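PDB 4LB8: uncharacterized protein from Bacteroides thetaiotaomicron, which is of unknown function, belongs to the DUF4848 family and is probably an exported lipoprotein of the cell envelope. Local coordinates for residues A[63-74]-A[111-119]. Sequence-based numbering, arbitrary orientation.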
loop_
_atom_site.group_PDB
_atom_site.type_symbol
_atom_site.label_atom_id
_atom_site.label_comp_id
_atom_site.label_asym_id
_atom_site.label_seq_id
_atom_site.Cartn_x
_atom_site.Cartn_y
_atom_site.Cartn_z
ATOM N N GLN A 63 -27.471 7.758 16.896
ATOM C CA GLN A 63 -26.438 8.054 15.916
ATOM C C GLN A 63 -26.413 7.008 14.825
ATOM O O GLN A 63 -26.112 7.349 13.676
ATOM C CB GLN A 63 -25.087 8.163 16.582
ATOM C CG GLN A 63 -24.836 9.582 17.003
ATOM C CD GLN A 63 -23.448 9.798 17.477
ATOM O OE1 GLN A 63 -22.490 9.157 17.004
ATOM N NE2 GLN A 63 -23.312 10.768 18.366
HETATM N N MSE A 64 -26.797 5.756 15.163
HETATM C CA MSE A 64 -26.902 4.678 14.197
HETATM C C MSE A 64 -27.974 5.000 13.121
HETATM O O MSE A 64 -27.691 4.830 11.935
HETATM C CB MSE A 64 -27.205 3.353 14.893
HETATM C CG MSE A 64 -27.031 2.165 13.967
HETATM SE SE MSE A 64 -28.668 1.184 13.510
HETATM C CE MSE A 64 -29.696 2.369 12.796
ATOM N N ILE A 65 -29.186 5.469 13.530
ATOM C CA ILE A 65 -30.289 5.814 12.607
ATOM C C ILE A 65 -29.841 6.964 11.698
ATOM O O ILE A 65 -30.109 6.927 10.492
ATOM C CB ILE A 65 -31.638 6.127 13.348
ATOM C CG1 ILE A 65 -32.089 4.983 14.315
ATOM C CG2 ILE A 65 -32.765 6.584 12.386
ATOM C CD1 ILE A 65 -32.623 3.627 13.678
ATOM N N LEU A 66 -29.111 7.942 12.263
ATOM C CA LEU A 66 -28.550 9.058 11.503
ATOM C C LEU A 66 -27.528 8.557 10.465
ATOM O O LEU A 66 -27.516 9.084 9.368
ATOM C CB LEU A 66 -27.905 10.091 12.449
ATOM C CG LEU A 66 -27.610 11.455 11.839
ATOM C CD1 LEU A 66 -28.894 12.193 11.494
ATOM C CD2 LEU A 66 -26.738 12.272 12.767
HETATM N N MSE A 67 -26.695 7.549 10.800
HETATM C CA MSE A 67 -25.696 6.941 9.909
HETATM C C MSE A 67 -26.401 6.228 8.754
HETATM O O MSE A 67 -25.974 6.367 7.605
HETATM C CB MSE A 67 -24.779 5.974 10.679
HETATM C CG MSE A 67 -23.582 5.457 9.859
HETATM SE SE MSE A 67 -22.390 6.859 9.215
HETATM C CE MSE A 67 -21.114 6.914 10.710
ATOM N N GLN A 68 -27.503 5.515 9.038
ATOM C CA GLN A 68 -28.328 4.891 7.997
ATOM C C GLN A 68 -28.789 5.974 6.999
ATOM O O GLN A 68 -28.610 5.826 5.788
ATOM C CB GLN A 68 -29.562 4.193 8.606
ATOM C CG GLN A 68 -29.289 2.960 9.422
ATOM C CD GLN A 68 -29.252 1.698 8.598
ATOM O OE1 GLN A 68 -28.195 1.069 8.451
ATOM N NE2 GLN A 68 -30.415 1.264 8.087
ATOM N N GLU A 69 -29.348 7.077 7.534
ATOM C CA GLU A 69 -29.849 8.215 6.772
ATOM C C GLU A 69 -28.742 8.887 5.961
ATOM O O GLU A 69 -28.944 9.180 4.778
ATOM C CB GLU A 69 -30.478 9.241 7.721
ATOM C CG GLU A 69 -31.797 8.809 8.328
ATOM C CD GLU A 69 -32.458 9.854 9.208
ATOM O OE1 GLU A 69 -31.927 10.988 9.301
ATOM O OE2 GLU A 69 -33.520 9.541 9.795
ATOM N N ALA A 70 -27.576 9.136 6.609
ATOM C CA ALA A 70 -26.426 9.815 6.024
ATOM C C ALA A 70 -25.917 9.050 4.817
ATOM O O ALA A 70 -25.735 9.655 3.758
ATOM C CB ALA A 70 -25.326 9.975 7.068
ATOM N N ASP A 71 -25.761 7.703 4.970
ATOM C CA ASP A 71 -25.300 6.746 3.960
ATOM C C ASP A 71 -26.314 6.649 2.789
ATOM O O ASP A 71 -25.912 6.729 1.616
ATOM C CB ASP A 71 -25.019 5.368 4.597
ATOM C CG ASP A 71 -23.661 5.240 5.296
ATOM O OD1 ASP A 71 -22.754 6.059 5.005
ATOM O OD2 ASP A 71 -23.478 4.272 6.064
ATOM N N GLY A 72 -27.604 6.542 3.124
ATOM C CA GLY A 72 -28.699 6.530 2.158
ATOM C C GLY A 72 -28.705 7.797 1.322
ATOM O O GLY A 72 -28.735 7.714 0.100
ATOM N N GLU A 73 -28.589 8.973 1.969
ATOM C CA GLU A 73 -28.522 10.289 1.321
ATOM C C GLU A 73 -27.227 10.464 0.448
ATOM O O GLU A 73 -27.296 11.144 -0.573
ATOM C CB GLU A 73 -28.617 11.408 2.383
ATOM C CG GLU A 73 -28.769 12.816 1.818
ATOM C CD GLU A 73 -28.990 13.966 2.785
ATOM O OE1 GLU A 73 -29.326 13.711 3.966
ATOM O OE2 GLU A 73 -28.863 15.133 2.343
ATOM N N LEU A 74 -26.065 9.878 0.838
ATOM C CA LEU A 74 -24.831 10.005 0.041
ATOM C C LEU A 74 -24.975 9.209 -1.269
ATOM O O LEU A 74 -24.580 9.681 -2.343
ATOM C CB LEU A 74 -23.583 9.541 0.835
ATOM C CG LEU A 74 -22.186 9.675 0.162
ATOM C CD1 LEU A 74 -21.931 11.081 -0.382
ATOM C CD2 LEU A 74 -21.061 9.278 1.121
ATOM N N ASP A 111 -12.532 9.816 -0.369
ATOM C CA ASP A 111 -13.368 9.045 0.545
ATOM C C ASP A 111 -14.427 10.004 1.058
ATOM O O ASP A 111 -14.169 10.870 1.903
ATOM C CB ASP A 111 -12.539 8.396 1.655
ATOM C CG ASP A 111 -13.327 7.837 2.825
ATOM O OD1 ASP A 111 -14.546 7.578 2.662
ATOM O OD2 ASP A 111 -12.730 7.660 3.903
ATOM N N LEU A 112 -15.633 9.833 0.503
ATOM C CA LEU A 112 -16.800 10.680 0.682
ATOM C C LEU A 112 -17.606 10.441 1.915
ATOM O O LEU A 112 -18.395 11.319 2.273
ATOM C CB LEU A 112 -17.745 10.462 -0.507
ATOM C CG LEU A 112 -17.191 10.669 -1.875
ATOM C CD1 LEU A 112 -18.246 10.401 -2.875
ATOM C CD2 LEU A 112 -16.627 12.078 -2.041
ATOM N N SER A 113 -17.510 9.231 2.498
ATOM C CA SER A 113 -18.343 8.753 3.615
ATOM C C SER A 113 -18.156 9.459 4.947
ATOM O O SER A 113 -17.019 9.674 5.374
ATOM C CB SER A 113 -18.120 7.263 3.831
ATOM O OG SER A 113 -18.798 6.554 2.814
ATOM N N PRO A 114 -19.266 9.760 5.663
ATOM C CA PRO A 114 -19.120 10.307 7.030
ATOM C C PRO A 114 -18.720 9.191 7.981
ATOM O O PRO A 114 -19.008 8.028 7.706
ATOM C CB PRO A 114 -20.519 10.850 7.359
ATOM C CG PRO A 114 -21.453 10.020 6.558
ATOM C CD PRO A 114 -20.690 9.520 5.326
ATOM N N TYR A 115 -18.065 9.535 9.084
ATOM C CA TYR A 115 -17.608 8.580 10.099
ATOM C C TYR A 115 -18.105 8.921 11.484
ATOM O O TYR A 115 -18.272 10.107 11.810
ATOM C CB TYR A 115 -16.076 8.548 10.140
ATOM C CG TYR A 115 -15.460 7.853 8.953
ATOM C CD1 TYR A 115 -15.208 6.484 8.977
ATOM C CD2 TYR A 115 -15.127 8.563 7.795
ATOM C CE1 TYR A 115 -14.617 5.838 7.895
ATOM C CE2 TYR A 115 -14.565 7.920 6.694
ATOM C CZ TYR A 115 -14.307 6.558 6.751
ATOM O OH TYR A 115 -13.755 5.901 5.680
ATOM N N SER A 116 -18.272 7.881 12.330
ATOM C CA SER A 116 -18.607 8.070 13.751
ATOM C C SER A 116 -17.370 8.665 14.422
ATOM O O SER A 116 -16.250 8.364 14.011
ATOM C CB SER A 116 -18.989 6.735 14.393
ATOM O OG SER A 116 -19.790 6.826 15.563
ATOM N N ARG A 117 -17.567 9.530 15.416
ATOM C CA ARG A 117 -16.477 10.127 16.194
ATOM C C ARG A 117 -16.129 9.191 17.360
ATOM O O ARG A 117 -15.083 9.343 17.947
ATOM C CB ARG A 117 -16.857 11.528 16.695
ATOM C CG ARG A 117 -16.861 12.555 15.572
ATOM C CD ARG A 117 -17.283 13.937 16.057
ATOM N NE ARG A 117 -17.325 14.934 14.978
ATOM C CZ ARG A 117 -16.267 15.613 14.544
ATOM N NH1 ARG A 117 -15.068 15.407 15.080
ATOM N NH2 ARG A 117 -16.394 16.485 13.550
ATOM N N LEU A 118 -16.968 8.183 17.618
ATOM C CA LEU A 118 -16.867 7.197 18.695
ATOM C C LEU A 118 -15.674 6.272 18.602
ATOM O O LEU A 118 -15.416 5.664 17.565
ATOM C CB LEU A 118 -18.131 6.305 18.733
ATOM C CG LEU A 118 -19.454 6.940 19.124
ATOM C CD1 LEU A 118 -20.548 5.903 19.166
ATOM C CD2 LEU A 118 -19.370 7.642 20.459
ATOM N N VAL A 119 -15.008 6.091 19.733
ATOM C CA VAL A 119 -13.907 5.136 19.876
ATOM C C VAL A 119 -14.569 3.755 20.055
ATOM O O VAL A 119 -14.219 2.794 19.370
ATOM C CB VAL A 119 -12.979 5.518 21.070
ATOM C CG1 VAL A 119 -11.852 4.514 21.243
ATOM C CG2 VAL A 119 -12.445 6.925 20.924
HETATM O O HOH W 1 -20.018 10.529 15.977
HETATM O O HOH W 2 -21.448 6.094 2.652
#
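Pro114 sets its ring against one face of helix 63-80, with CG 3.9 Å from Ala70 CB. The short methyl of alanine lets the ring come close to the helix. One turn earlier, the selenomethionine Met67 starts with CG anti to its backbone N (chi1 -172°) and then bends at chi2 and chi3, which carries SE to 4.2 Å from Pro114 CG and lays CE over the face of the Tyr115-Ser116 peptide, 3.4 Å from Ser116 N. A long, unbranched methionine chain suits this place, since it can follow the peptide groups from Pro114 to Ser116. Leu74, its CG opposite the backbone N (chi1 -177°), reaches with CD2 across to the Leu112-Ser113 link, 3.7 Å from Ser113 CA; its forked end lets one methyl meet both Leu112 CB and the backbone. Segment 111-119 runs antiparallel to this helix of the N-terminal helical region, Ser116 lying by Gln63 and Ser113 by Asp71, within the long connection between helix 84-98 and strand 132-135. No direct hydrogen bond joins the segments; one water donates to Gln63 OE1 and accepts from Arg117 N, while Gln63 NE2 is held by Asn128 O. A second water links Asp71 OD1 with Ser113 OG. The same carboxylate oxygen forms a salt bridge to Arg208 of the second subunit, whose guanidinium also bonds Pro114 O and makes a cation-pi contact with Tyr115.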